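Local coordinates for bacterial transferase hexapeptide (Three repeats) family protein (Acinetobacter baumannii, PDB 4M9C) that acts as an acetyltransferase in the biosynthesis of UDP-N,N'-diacetylbacillosamine, probably moving an acetyl group from acetyl-CoA onto a UDP-linked amino sugar, at residues T2-Y8 against H63-A69; E16-L20 against L111-F115; F33-D38 against Y48-Y53; Y53-I57 against L82-V88. All coordinates share one frame; numbering follows the deposited sequence.

Interaction 1: T2-Y8 against H63-A69; sequences TMIIGVY and HKAVTIA
Met-3 lies over the backbone of His-63 and reaches on to Ala-65. Its CB stands 4.1 Å from His-63 O. With CG turned opposite the backbone N (chi1 170°) and the chain bent at chi2 and chi3, SD comes to 3.5 Å from that same oxygen and to 4.0 Å from Ala-65 CB. The terminal CE then touches His-63 CB at 3.8 Å, the two side chains crossing at roughly a right angle. His-63 also sends its ring edge to Thr-2 O, which takes the backbone N of His-63 and, weakly, its ND1; Thr-2 O lies in the plane of the imidazole. From here strands 3-8 and 63-68 run parallel, neighbours in the central sheet of the N-terminal Rossmann-type domain. Backbone bonds alternate between them from Ile-4 N to Ala-69 N, with Gly-6 N to Ala-65 O at 2.8 Å among the straightest. The two faces differ in what covers them. Val-7 and Thr-67 lie side by side, CG2 to CG2 at 3.9 Å, under helix 14-24. On the other face Ile-4 runs alongside Lys-64, its CD1 3.7 Å from Lys-64 CD, and Lys-64 NZ beyond makes weak hydrogen bonds to Ile-57 O and Lys-59 O. Val-66 fits against the bare backbone of Gly-6 and brings CG1 to 4.0 Å from Tyr-8 CB, at the edge of the tyrosine ring. Beyond them Tyr-8 and Ile-68 meet helix 73-85.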
loop_
_atom_site.group_PDB
_atom_site.type_symbol
_atom_site.label_atom_id
_atom_site.label_comp_id
_atom_site.label_asym_id
_atom_site.label_seq_id
_atom_site.Cartn_x
_atom_site.Cartn_y
_atom_site.Cartn_z
ATOM N N THR A 2 26.710 -27.496 -7.690
ATOM C CA THR A 2 25.785 -27.737 -6.569
ATOM C C THR A 2 24.354 -27.207 -6.773
ATOM O O THR A 2 23.399 -27.987 -6.748
ATOM C CB THR A 2 26.350 -27.325 -5.170
ATOM O OG1 THR A 2 25.672 -28.077 -4.157
ATOM C CG2 THR A 2 26.159 -25.834 -4.877
ATOM N N MET A 3 24.205 -25.898 -6.964
ATOM C CA MET A 3 22.881 -25.313 -7.200
ATOM C C MET A 3 22.953 -24.087 -8.110
ATOM O O MET A 3 23.798 -23.212 -7.925
ATOM C CB MET A 3 22.201 -24.961 -5.867
ATOM C CG MET A 3 20.932 -24.132 -5.993
ATOM S SD MET A 3 19.525 -25.047 -6.652
ATOM C CE MET A 3 18.943 -25.882 -5.175
ATOM N N ILE A 4 22.085 -24.040 -9.117
ATOM C CA ILE A 4 21.906 -22.818 -9.889
ATOM C C ILE A 4 20.437 -22.421 -9.895
ATOM O O ILE A 4 19.549 -23.274 -9.917
ATOM C CB ILE A 4 22.385 -22.954 -11.335
ATOM C CG1 ILE A 4 21.632 -24.083 -12.037
ATOM C CG2 ILE A 4 23.896 -23.175 -11.385
ATOM C CD1 ILE A 4 21.958 -24.165 -13.513
ATOM N N ILE A 5 20.191 -21.119 -9.872
ATOM C CA ILE A 5 18.829 -20.604 -9.859
ATOM C C ILE A 5 18.555 -19.834 -11.143
ATOM O O ILE A 5 19.332 -18.964 -11.541
ATOM C CB ILE A 5 18.576 -19.708 -8.627
ATOM C CG1 ILE A 5 18.494 -20.576 -7.361
ATOM C CG2 ILE A 5 17.311 -18.899 -8.819
ATOM C CD1 ILE A 5 18.349 -19.788 -6.050
ATOM N N GLY A 6 17.463 -20.174 -11.811
ATOM C CA GLY A 6 17.055 -19.401 -12.967
ATOM C C GLY A 6 15.829 -18.560 -12.671
ATOM O O GLY A 6 14.919 -19.001 -11.955
ATOM N N VAL A 7 15.813 -17.343 -13.210
ATOM C CA VAL A 7 14.612 -16.511 -13.200
ATOM C C VAL A 7 14.046 -16.543 -14.622
ATOM O O VAL A 7 14.671 -16.038 -15.559
ATOM C CB VAL A 7 14.930 -15.049 -12.784
ATOM C CG1 VAL A 7 13.699 -14.148 -12.950
ATOM C CG2 VAL A 7 15.468 -14.992 -11.347
ATOM N N TYR A 8 12.875 -17.151 -14.787
ATOM C CA TYR A 8 12.324 -17.355 -16.124
ATOM C C TYR A 8 11.552 -16.121 -16.546
ATOM O O TYR A 8 10.495 -15.823 -15.997
ATOM C CB TYR A 8 11.426 -18.590 -16.160
ATOM C CG TYR A 8 11.510 -19.376 -17.468
ATOM C CD1 TYR A 8 11.559 -18.726 -18.694
ATOM C CD2 TYR A 8 11.537 -20.768 -17.461
ATOM C CE1 TYR A 8 11.641 -19.444 -19.883
ATOM C CE2 TYR A 8 11.616 -21.488 -18.631
ATOM C CZ TYR A 8 11.664 -20.827 -19.841
ATOM O OH TYR A 8 11.742 -21.563 -21.005
ATOM N N HIS A 63 21.843 -29.563 -8.715
ATOM C CA HIS A 63 20.471 -29.110 -8.526
ATOM C C HIS A 63 20.169 -27.820 -9.274
ATOM O O HIS A 63 20.970 -26.884 -9.277
ATOM C CB HIS A 63 20.176 -28.954 -7.035
ATOM C CG HIS A 63 20.367 -30.218 -6.259
ATOM N ND1 HIS A 63 21.545 -30.524 -5.615
ATOM C CD2 HIS A 63 19.536 -31.266 -6.043
ATOM C CE1 HIS A 63 21.428 -31.700 -5.024
ATOM N NE2 HIS A 63 20.219 -32.170 -5.267
ATOM N N LYS A 64 19.013 -27.792 -9.929
ATOM C CA LYS A 64 18.554 -26.597 -10.617
ATOM C C LYS A 64 17.171 -26.204 -10.087
ATOM O O LYS A 64 16.308 -27.059 -9.879
ATOM C CB LYS A 64 18.518 -26.815 -12.136
ATOM C CG LYS A 64 19.857 -27.262 -12.754
ATOM C CD LYS A 64 19.830 -27.158 -14.261
ATOM C CE LYS A 64 21.100 -27.730 -14.900
ATOM N NZ LYS A 64 21.144 -29.211 -14.754
ATOM N N ALA A 65 16.977 -24.910 -9.853
ATOM C CA ALA A 65 15.706 -24.392 -9.353
ATOM C C ALA A 65 15.341 -23.106 -10.092
ATOM O O ALA A 65 16.214 -22.335 -10.507
ATOM C CB ALA A 65 15.790 -24.144 -7.848
ATOM N N VAL A 66 14.048 -22.875 -10.261
ATOM C CA VAL A 66 13.604 -21.732 -11.041
ATOM C C VAL A 66 12.428 -21.012 -10.379
ATOM O O VAL A 66 11.542 -21.644 -9.809
ATOM C CB VAL A 66 13.212 -22.174 -12.466
ATOM C CG1 VAL A 66 12.342 -21.116 -13.157
ATOM C CG2 VAL A 66 14.462 -22.488 -13.291
ATOM N N THR A 67 12.446 -19.687 -10.445
ATOM C CA THR A 67 11.247 -18.901 -10.191
ATOM C C THR A 67 10.823 -18.285 -11.520
ATOM O O THR A 67 11.637 -17.708 -12.247
ATOM C CB THR A 67 11.466 -17.800 -9.110
ATOM O OG1 THR A 67 10.305 -16.962 -9.036
ATOM C CG2 THR A 67 12.663 -16.932 -9.467
ATOM N N ILE A 68 9.547 -18.438 -11.855
ATOM C CA ILE A 68 9.028 -17.925 -13.112
ATOM C C ILE A 68 8.496 -16.515 -12.870
ATOM O O ILE A 68 7.488 -16.337 -12.196
ATOM C CB ILE A 68 7.899 -18.829 -13.629
ATOM C CG1 ILE A 68 8.445 -20.240 -13.920
ATOM C CG2 ILE A 68 7.222 -18.204 -14.864
ATOM C CD1 ILE A 68 7.359 -21.315 -14.062
ATOM N N ALA A 69 9.183 -15.517 -13.414
ATOM C CA ALA A 69 8.801 -14.123 -13.225
ATOM C C ALA A 69 7.587 -13.738 -14.077
ATOM O O ALA A 69 6.913 -12.740 -13.812
ATOM C CB ALA A 69 9.984 -13.221 -13.563
#

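Interaction 2: E16-L20 against L111-F115; sequences EVMPL and LLCPF
Leu-20 and Pro-114 form one part of an apolar patch between helix 14-24 and the first turns of the left-handed beta-helix. The two side chains reach toward each other: Leu-20 CD1 is 4.0 Å from Pro-114 CD, and Leu-20 CD2 is 4.1 Å from Pro-114 CG, both methyls on one side of the ring. One helical turn back, Val-17 meets Leu-111 through its CG2, which rests 3.7 Å from Leu-111 CD2 and a little farther from CD1, the side chains crossing at a slant. Cys-113 SG also comes to 4.2 Å from Leu-20 CD1.

The polar approach comes from Glu-16. Its CG is opposite the backbone N (chi1 165°) and the chain beyond is extended, which carries the carboxylate across to Cys-113. SG sits 3.5 Å from OE2 and 3.7 Å from both CD and OE1 of Glu-16, standing well off the carboxylate plane instead of facing one oxygen head on.

Backbone bonds from Leu-111 and Cys-113 to Ala-130 fix this strand against the next coil of the beta-helix. The surroundings are shared in the trimer: Leu-101 of the second subunit packs on Glu-16, and Val-99 of that subunit on Pro-114. The two domains are thus joined here by apolar contacts of methyls and a proline ring, together with one buried carboxylate whose flat face lies against the cysteine sulfur.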
loop_
_atom_site.group_PDB
_atom_site.type_symbol
_atom_site.label_atom_id
_atom_site.label_comp_id
_atom_site.label_asym_id
_atom_site.label_seq_id
_atom_site.Cartn_x
_atom_site.Cartn_y
_atom_site.Cartn_z
ATOM N N GLU A 16 12.627 -7.245 -11.581
ATOM C CA GLU A 16 12.089 -7.070 -10.233
ATOM C C GLU A 16 12.309 -8.341 -9.416
ATOM O O GLU A 16 12.689 -8.294 -8.237
ATOM C CB GLU A 16 10.578 -6.757 -10.291
ATOM C CG GLU A 16 9.866 -6.922 -8.946
ATOM C CD GLU A 16 8.339 -6.981 -9.067
ATOM O OE1 GLU A 16 7.808 -7.639 -9.996
ATOM O OE2 GLU A 16 7.671 -6.360 -8.219
ATOM N N VAL A 17 12.087 -9.487 -10.043
ATOM C CA VAL A 17 12.119 -10.745 -9.305
ATOM C C VAL A 17 13.540 -11.177 -8.954
ATOM O O VAL A 17 13.777 -11.754 -7.888
ATOM C CB VAL A 17 11.392 -11.847 -10.077
ATOM C CG1 VAL A 17 11.643 -13.214 -9.436
ATOM C CG2 VAL A 17 9.887 -11.520 -10.168
ATOM N N MET A 18 14.495 -10.881 -9.828
ATOM C CA MET A 18 15.871 -11.316 -9.571
ATOM C C MET A 18 16.397 -10.882 -8.178
ATOM O O MET A 18 16.896 -11.711 -7.431
ATOM C CB MET A 18 16.829 -10.909 -10.698
ATOM C CG MET A 18 18.299 -11.249 -10.427
ATOM S SD MET A 18 18.577 -13.032 -10.332
ATOM C CE MET A 18 18.692 -13.484 -12.071
ATOM N N PRO A 19 16.300 -9.587 -7.831
ATOM C CA PRO A 19 16.835 -9.213 -6.515
ATOM C C PRO A 19 16.030 -9.814 -5.357
ATOM O O PRO A 19 16.586 -10.064 -4.287
ATOM C CB PRO A 19 16.749 -7.682 -6.515
ATOM C CG PRO A 19 15.814 -7.332 -7.638
ATOM C CD PRO A 19 15.966 -8.408 -8.648
ATOM N N LEU A 20 14.742 -10.066 -5.573
ATOM C CA LEU A 20 13.942 -10.732 -4.549
ATOM C C LEU A 20 14.467 -12.141 -4.301
ATOM O O LEU A 20 14.628 -12.560 -3.153
ATOM C CB LEU A 20 12.466 -10.788 -4.965
ATOM C CG LEU A 20 11.767 -9.438 -5.171
ATOM C CD1 LEU A 20 10.313 -9.641 -5.606
ATOM C CD2 LEU A 20 11.845 -8.599 -3.887
ATOM N N LEU A 111 4.889 -16.291 -5.726
ATOM C CA LEU A 111 5.775 -15.150 -5.862
ATOM C C LEU A 111 5.086 -13.943 -5.236
ATOM O O LEU A 111 4.097 -13.448 -5.770
ATOM C CB LEU A 111 6.059 -14.887 -7.341
ATOM C CG LEU A 111 6.770 -13.568 -7.649
ATOM C CD1 LEU A 111 8.173 -13.559 -7.068
ATOM C CD2 LEU A 111 6.807 -13.331 -9.148
ATOM N N LEU A 112 5.588 -13.487 -4.089
ATOM C CA LEU A 112 4.947 -12.381 -3.372
ATOM C C LEU A 112 5.886 -11.186 -3.338
ATOM O O LEU A 112 6.912 -11.218 -2.660
ATOM C CB LEU A 112 4.561 -12.810 -1.947
ATOM C CG LEU A 112 3.795 -14.140 -1.873
ATOM C CD1 LEU A 112 3.653 -14.663 -0.420
ATOM C CD2 LEU A 112 2.449 -14.037 -2.546
ATOM N N CYS A 113 5.521 -10.129 -4.057
ATOM C CA CYS A 113 6.381 -8.965 -4.204
ATOM C C CYS A 113 6.288 -8.025 -2.988
ATOM O O CYS A 113 5.522 -8.277 -2.060
ATOM C CB CYS A 113 6.048 -8.248 -5.521
ATOM S SG CYS A 113 6.322 -9.323 -6.999
ATOM N N PRO A 114 7.090 -6.949 -2.982
ATOM C CA PRO A 114 7.097 -6.028 -1.840
ATOM C C PRO A 114 5.728 -5.433 -1.498
ATOM O O PRO A 114 4.933 -5.115 -2.387
ATOM C CB PRO A 114 8.064 -4.934 -2.291
ATOM C CG PRO A 114 9.058 -5.694 -3.163
ATOM C CD PRO A 114 8.189 -6.666 -3.926
ATOM N N PHE A 115 5.478 -5.294 -0.203
ATOM C CA PHE A 115 4.235 -4.728 0.329
ATOM C C PHE A 115 3.005 -5.580 0.059
ATOM O O PHE A 115 1.883 -5.066 -0.016
ATOM C CB PHE A 115 4.010 -3.285 -0.160
ATOM C CG PHE A 115 5.123 -2.359 0.205
ATOM C CD1 PHE A 115 5.238 -1.871 1.503
ATOM C CD2 PHE A 115 6.082 -2.005 -0.731
ATOM C CE1 PHE A 115 6.286 -1.028 1.859
ATOM C CE2 PHE A 115 7.125 -1.164 -0.386
ATOM C CZ PHE A 115 7.227 -0.669 0.911
#

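Interaction 3: F33-D38 against Y48-Y53; sequences FAFIDD and YPVLSY
Phe-35 and Leu-51 belong to neighbouring parallel strands, 33-36 and 48-51, near one border of the Rossmann-type sheet. The strands trade three backbone bonds: Phe-35 N to Pro-49 O, Leu-51 N to Phe-35 O at 2.7 Å, and Asp-37 N to Leu-51 O. The second is almost straight, with 172° at the hydrogen. On the face carrying Phe-35, its ring and that of Tyr-48 meet at a slant, centroids 5.7 Å apart and planes 85° to each other. Phe-35 CD2 and CE2 both lie 3.8 Å from Tyr-48 CB, and CE2 is 3.9 Å from the ring carbon Tyr-48 CD2. Tyr-48 turns its other flank to Phe-33, whose CB is 3.9 Å from Tyr-48 CE1. Met-18 of helix 14-24 packs on all three aromatic residues, while Arg-22 bonds the phenol oxygen of Tyr-48. The connection between the two strands contains no helix; strand 44-45 within it pairs antiparallel with 48-51, which thereby lies one place in from the border. On the opposite face Leu-51 brings CD1 to 3.8 Å from Ala-34 CB, and Ile-36 reaches with CG2 to the edge of the Tyr-53 ring. Past the strand end, Ser-52 is the N-cap of helix 53-58, its OG accepting from Asp-55 N. Asp-38 adds a second grip on this helix start: with CG opposite its carbonyl carbon (chi1 -74°), OD1 receives Tyr-53 N at 2.9 Å, almost in line with the C-O bond, and lies 3.4 Å from Ser-52 CB.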
loop_
_atom_site.group_PDB
_atom_site.type_symbol
_atom_site.label_atom_id
_atom_site.label_comp_id
_atom_site.label_asym_id
_atom_site.label_seq_id
_atom_site.Cartn_x
_atom_site.Cartn_y
_atom_site.Cartn_z
ATOM N N PHE A 33 23.230 -17.487 -10.270
ATOM C CA PHE A 33 21.936 -17.019 -10.789
ATOM C C PHE A 33 21.960 -16.646 -12.271
ATOM O O PHE A 33 22.940 -16.099 -12.760
ATOM C CB PHE A 33 21.463 -15.793 -10.009
ATOM C CG PHE A 33 21.225 -16.050 -8.547
ATOM C CD1 PHE A 33 19.933 -16.200 -8.059
ATOM C CD2 PHE A 33 22.288 -16.112 -7.663
ATOM C CE1 PHE A 33 19.709 -16.421 -6.709
ATOM C CE2 PHE A 33 22.075 -16.332 -6.313
ATOM C CZ PHE A 33 20.787 -16.491 -5.833
ATOM N N ALA A 34 20.854 -16.896 -12.966
ATOM C CA ALA A 34 20.716 -16.452 -14.343
ATOM C C ALA A 34 19.275 -16.146 -14.702
ATOM O O ALA A 34 18.343 -16.741 -14.160
ATOM C CB ALA A 34 21.280 -17.501 -15.308
ATOM N N PHE A 35 19.104 -15.210 -15.628
ATOM C CA PHE A 35 17.843 -15.062 -16.338
ATOM C C PHE A 35 17.719 -16.150 -17.405
ATOM O O PHE A 35 18.687 -16.464 -18.093
ATOM C CB PHE A 35 17.769 -13.689 -16.995
ATOM C CG PHE A 35 17.660 -12.549 -16.016
ATOM C CD1 PHE A 35 16.455 -12.277 -15.389
ATOM C CD2 PHE A 35 18.756 -11.739 -15.747
ATOM C CE1 PHE A 35 16.348 -11.230 -14.500
ATOM C CE2 PHE A 35 18.660 -10.690 -14.852
ATOM C CZ PHE A 35 17.454 -10.434 -14.228
ATOM N N ILE A 36 16.529 -16.728 -17.534
ATOM C CA ILE A 36 16.241 -17.684 -18.599
ATOM C C ILE A 36 15.338 -17.013 -19.623
ATOM O O ILE A 36 14.212 -16.621 -19.296
ATOM C CB ILE A 36 15.509 -18.925 -18.058
ATOM C CG1 ILE A 36 16.390 -19.687 -17.066
ATOM C CG2 ILE A 36 15.063 -19.832 -19.204
ATOM C CD1 ILE A 36 15.725 -20.920 -16.490
ATOM N N ASP A 37 15.828 -16.876 -20.856
ATOM C CA ASP A 37 15.062 -16.224 -21.920
ATOM C C ASP A 37 15.629 -16.568 -23.305
ATOM O O ASP A 37 16.704 -16.104 -23.675
ATOM C CB ASP A 37 15.040 -14.706 -21.713
ATOM C CG ASP A 37 14.009 -14.010 -22.589
ATOM O OD1 ASP A 37 12.934 -13.626 -22.063
ATOM O OD2 ASP A 37 14.275 -13.843 -23.802
ATOM N N ASP A 38 14.904 -17.393 -24.057
ATOM C CA ASP A 38 15.373 -17.848 -25.368
ATOM C C ASP A 38 15.684 -16.669 -26.283
ATOM O O ASP A 38 16.764 -16.592 -26.872
ATOM C CB ASP A 38 14.340 -18.769 -26.022
ATOM C CG ASP A 38 14.310 -20.148 -25.390
ATOM O OD1 ASP A 38 15.313 -20.517 -24.738
ATOM O OD2 ASP A 38 13.294 -20.862 -25.546
ATOM N N TYR A 48 23.935 -10.110 -15.003
ATOM C CA TYR A 48 23.656 -11.543 -14.959
ATOM C C TYR A 48 23.609 -12.100 -16.374
ATOM O O TYR A 48 23.193 -11.403 -17.296
ATOM C CB TYR A 48 22.289 -11.811 -14.326
ATOM C CG TYR A 48 22.130 -11.436 -12.866
ATOM C CD1 TYR A 48 22.384 -12.362 -11.861
ATOM C CD2 TYR A 48 21.686 -10.176 -12.499
ATOM C CE1 TYR A 48 22.215 -12.034 -10.526
ATOM C CE2 TYR A 48 21.519 -9.836 -11.159
ATOM C CZ TYR A 48 21.786 -10.771 -10.181
ATOM O OH TYR A 48 21.620 -10.449 -8.854
ATOM N N PRO A 49 24.004 -13.371 -16.539
ATOM C CA PRO A 49 23.871 -14.075 -17.817
ATOM C C PRO A 49 22.407 -14.302 -18.128
ATOM O O PRO A 49 21.626 -14.606 -17.221
ATOM C CB PRO A 49 24.527 -15.434 -17.552
ATOM C CG PRO A 49 25.261 -15.287 -16.263
ATOM C CD PRO A 49 24.586 -14.224 -15.490
ATOM N N VAL A 50 22.042 -14.146 -19.393
ATOM C CA VAL A 50 20.714 -14.509 -19.857
ATOM C C VAL A 50 20.880 -15.754 -20.712
ATOM O O VAL A 50 21.545 -15.718 -21.751
ATOM C CB VAL A 50 20.082 -13.382 -20.691
ATOM C CG1 VAL A 50 18.633 -13.708 -21.031
ATOM C CG2 VAL A 50 20.186 -12.055 -19.952
ATOM N N LEU A 51 20.294 -16.858 -20.264
ATOM C CA LEU A 51 20.479 -18.146 -20.920
ATOM C C LEU A 51 19.223 -18.612 -21.633
ATOM O O LEU A 51 18.102 -18.290 -21.224
ATOM C CB LEU A 51 20.885 -19.212 -19.901
ATOM C CG LEU A 51 22.071 -18.889 -18.995
ATOM C CD1 LEU A 51 22.253 -20.002 -17.973
ATOM C CD2 LEU A 51 23.337 -18.703 -19.822
ATOM N N SER A 52 19.409 -19.375 -22.705
ATOM C CA SER A 52 18.291 -20.065 -23.323
ATOM C C SER A 52 17.918 -21.170 -22.359
ATOM O O SER A 52 18.730 -21.561 -21.518
ATOM C CB SER A 52 18.697 -20.682 -24.667
ATOM O OG SER A 52 19.550 -21.801 -24.474
ATOM N N TYR A 53 16.705 -21.686 -22.475
ATOM C CA TYR A 53 16.284 -22.755 -21.584
ATOM C C TYR A 53 17.213 -23.963 -21.718
ATOM O O TYR A 53 17.659 -24.520 -20.717
ATOM C CB TYR A 53 14.831 -23.150 -21.833
ATOM C CG TYR A 53 14.364 -24.263 -20.935
ATOM C CD1 TYR A 53 14.128 -25.535 -21.437
ATOM C CD2 TYR A 53 14.175 -24.048 -19.582
ATOM C CE1 TYR A 53 13.704 -26.558 -20.613
ATOM C CE2 TYR A 53 13.758 -25.067 -18.749
ATOM C CZ TYR A 53 13.521 -26.315 -19.270
ATOM O OH TYR A 53 13.102 -27.324 -18.442
#

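Interaction 4: Y53-I57 against L82-V88; sequences YLDFI and LLEKDGV
Tyr-53 reaches across from the first turn of helix 53-58 to the C-terminal end of helix 73-85, which closes in a Schellman motif: Val-88 N bonds Leu-83 O, Gly-87 N bonds Glu-84 O, and Gly-87 has positive phi. Holding CG opposite its backbone N sends the tyrosine ring out toward helix 73-85, where it lies between two aliphatic groups. Leu-82, sliding past it in the opposite direction, puts CD2 over one face in a CH-pi contact, 4.0 Å from the ring centroid and 16° off its normal. Ile-57, one turn along the tyrosine's own helix, covers the opposite face with CG1, offset toward the rim. Leu-83 approaches at the edge, its CD2 3.5 Å from Tyr-53 CE2. These neighbours limit how the ring can swing, and its phenol donates to Asp-86: OH to OD2 is 2.8 Å, on the anti side and 34° out of the carboxylate plane. The carboxylate itself is turned 60° from the ring. Asp-86 points back toward helix 53-58, so that Ile-57 touches it too, CD1 lying 3.8 Å from Asp-86 CB. The same Ile-57 methyl ends 3.6 Å from Val-88 CG2.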
loop_
_atom_site.group_PDB
_atom_site.type_symbol
_atom_site.label_atom_id
_atom_site.label_comp_id
_atom_site.label_asym_id
_atom_site.label_seq_id
_atom_site.Cartn_x
_atom_site.Cartn_y
_atom_site.Cartn_z
ATOM N N TYR A 53 16.705 -21.686 -22.475
ATOM C CA TYR A 53 16.284 -22.755 -21.584
ATOM C C TYR A 53 17.213 -23.963 -21.718
ATOM O O TYR A 53 17.659 -24.520 -20.717
ATOM C CB TYR A 53 14.831 -23.150 -21.833
ATOM C CG TYR A 53 14.364 -24.263 -20.935
ATOM C CD1 TYR A 53 14.128 -25.535 -21.437
ATOM C CD2 TYR A 53 14.175 -24.048 -19.582
ATOM C CE1 TYR A 53 13.704 -26.558 -20.613
ATOM C CE2 TYR A 53 13.758 -25.067 -18.749
ATOM C CZ TYR A 53 13.521 -26.315 -19.270
ATOM O OH TYR A 53 13.102 -27.324 -18.442
ATOM N N LEU A 54 17.519 -24.348 -22.956
ATOM C CA LEU A 54 18.386 -25.496 -23.197
ATOM C C LEU A 54 19.738 -25.336 -22.533
ATOM O O LEU A 54 20.232 -26.272 -21.917
ATOM C CB LEU A 54 18.560 -25.765 -24.698
ATOM C CG LEU A 54 17.370 -26.508 -25.310
ATOM C CD1 LEU A 54 17.378 -26.446 -26.841
ATOM C CD2 LEU A 54 17.340 -27.948 -24.806
ATOM N N ASP A 55 20.338 -24.154 -22.656
ATOM C CA ASP A 55 21.640 -23.914 -22.032
ATOM C C ASP A 55 21.550 -23.950 -20.508
ATOM O O ASP A 55 22.425 -24.497 -19.843
ATOM C CB ASP A 55 22.266 -22.606 -22.527
ATOM C CG ASP A 55 22.748 -22.707 -23.971
ATOM O OD1 ASP A 55 23.284 -23.778 -24.350
ATOM O OD2 ASP A 55 22.578 -21.729 -24.734
ATOM N N PHE A 56 20.479 -23.386 -19.959
ATOM C CA PHE A 56 20.274 -23.455 -18.520
ATOM C C PHE A 56 20.217 -24.912 -18.077
ATOM O O PHE A 56 20.921 -25.316 -17.162
ATOM C CB PHE A 56 18.984 -22.732 -18.111
ATOM C CG PHE A 56 18.634 -22.901 -16.654
ATOM C CD1 PHE A 56 17.733 -23.874 -16.251
ATOM C CD2 PHE A 56 19.217 -22.094 -15.695
ATOM C CE1 PHE A 56 17.403 -24.033 -14.914
ATOM C CE2 PHE A 56 18.890 -22.238 -14.352
ATOM C CZ PHE A 56 17.985 -23.212 -13.963
ATOM N N ILE A 57 19.374 -25.699 -18.737
ATOM C CA ILE A 57 19.221 -27.106 -18.397
ATOM C C ILE A 57 20.539 -27.868 -18.565
ATOM O O ILE A 57 20.815 -28.818 -17.832
ATOM C CB ILE A 57 18.144 -27.774 -19.271
ATOM C CG1 ILE A 57 16.754 -27.255 -18.901
ATOM C CG2 ILE A 57 18.198 -29.282 -19.118
ATOM C CD1 ILE A 57 16.345 -27.564 -17.479
ATOM N N LEU A 82 6.932 -27.598 -19.045
ATOM C CA LEU A 82 8.291 -27.713 -19.556
ATOM C C LEU A 82 9.301 -28.036 -18.446
ATOM O O LEU A 82 10.140 -28.922 -18.609
ATOM C CB LEU A 82 8.686 -26.422 -20.275
ATOM C CG LEU A 82 9.983 -26.441 -21.079
ATOM C CD1 LEU A 82 9.873 -27.460 -22.199
ATOM C CD2 LEU A 82 10.295 -25.056 -21.631
ATOM N N LEU A 83 9.224 -27.322 -17.320
ATOM C CA LEU A 83 10.174 -27.516 -16.217
ATOM C C LEU A 83 10.021 -28.874 -15.536
ATOM O O LEU A 83 11.001 -29.455 -15.067
ATOM C CB LEU A 83 10.038 -26.416 -15.154
ATOM C CG LEU A 83 10.433 -24.971 -15.469
ATOM C CD1 LEU A 83 10.039 -24.057 -14.310
ATOM C CD2 LEU A 83 11.905 -24.857 -15.753
ATOM N N GLU A 84 8.794 -29.372 -15.463
ATOM C CA GLU A 84 8.558 -30.670 -14.841
ATOM C C GLU A 84 9.244 -31.794 -15.630
ATOM O O GLU A 84 9.819 -32.708 -15.038
ATOM C CB GLU A 84 7.057 -30.934 -14.678
ATOM C CG GLU A 84 6.341 -29.948 -13.740
ATOM C CD GLU A 84 6.494 -30.308 -12.271
ATOM O OE1 GLU A 84 7.016 -31.406 -11.976
ATOM O OE2 GLU A 84 6.085 -29.499 -11.407
ATOM N N LYS A 85 9.201 -31.710 -16.960
ATOM C CA LYS A 85 9.861 -32.699 -17.822
ATOM C C LYS A 85 11.329 -32.890 -17.459
ATOM O O LYS A 85 11.840 -34.009 -17.488
ATOM C CB LYS A 85 9.753 -32.311 -19.306
ATOM C CG LYS A 85 8.441 -32.708 -19.984
ATOM N N ASP A 86 12.007 -31.794 -17.131
ATOM C CA ASP A 86 13.432 -31.846 -16.817
ATOM C C ASP A 86 13.680 -31.950 -15.317
ATOM O O ASP A 86 14.826 -31.891 -14.861
ATOM C CB ASP A 86 14.163 -30.628 -17.390
ATOM C CG ASP A 86 14.232 -30.644 -18.911
ATOM O OD1 ASP A 86 15.048 -31.421 -19.457
ATOM O OD2 ASP A 86 13.488 -29.873 -19.560
ATOM N N GLY A 87 12.604 -32.106 -14.555
ATOM C CA GLY A 87 12.701 -32.243 -13.111
ATOM C C GLY A 87 13.309 -31.047 -12.395
ATOM O O GLY A 87 13.985 -31.206 -11.383
ATOM N N VAL A 88 13.073 -29.848 -12.917
ATOM C CA VAL A 88 13.560 -28.632 -12.270
ATOM C C VAL A 88 12.666 -28.272 -11.079
ATOM O O VAL A 88 11.441 -28.409 -11.132
ATOM C CB VAL A 88 13.626 -27.442 -13.256
ATOM C CG1 VAL A 88 14.138 -26.185 -12.557
ATOM C CG2 VAL A 88 14.503 -27.791 -14.442
#

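How the interactions relate
Interactions 1, 3 and 4 gather in the N-terminal Rossmann-type domain, with the centre of interaction 1 about 10 Å from those of interactions 3 and 4. Interactions 1 and 3 share one sheet, since strands 3-8 and 33-36 are neighbours in it, and interaction 3 is nested inside the loop that interaction 1 closes. Interactions 3 and 4 follow in series and share Tyr-53, passing from strand 48-51 into helix 53-58. Interaction 2 encloses both of these along the chain and lies apart from interaction 4, about 22 Å between centres. Through Val-17 and Met-18 its helix rests on the sheet, while residues 111-115 belong to the beta-helix, so it links the two domains.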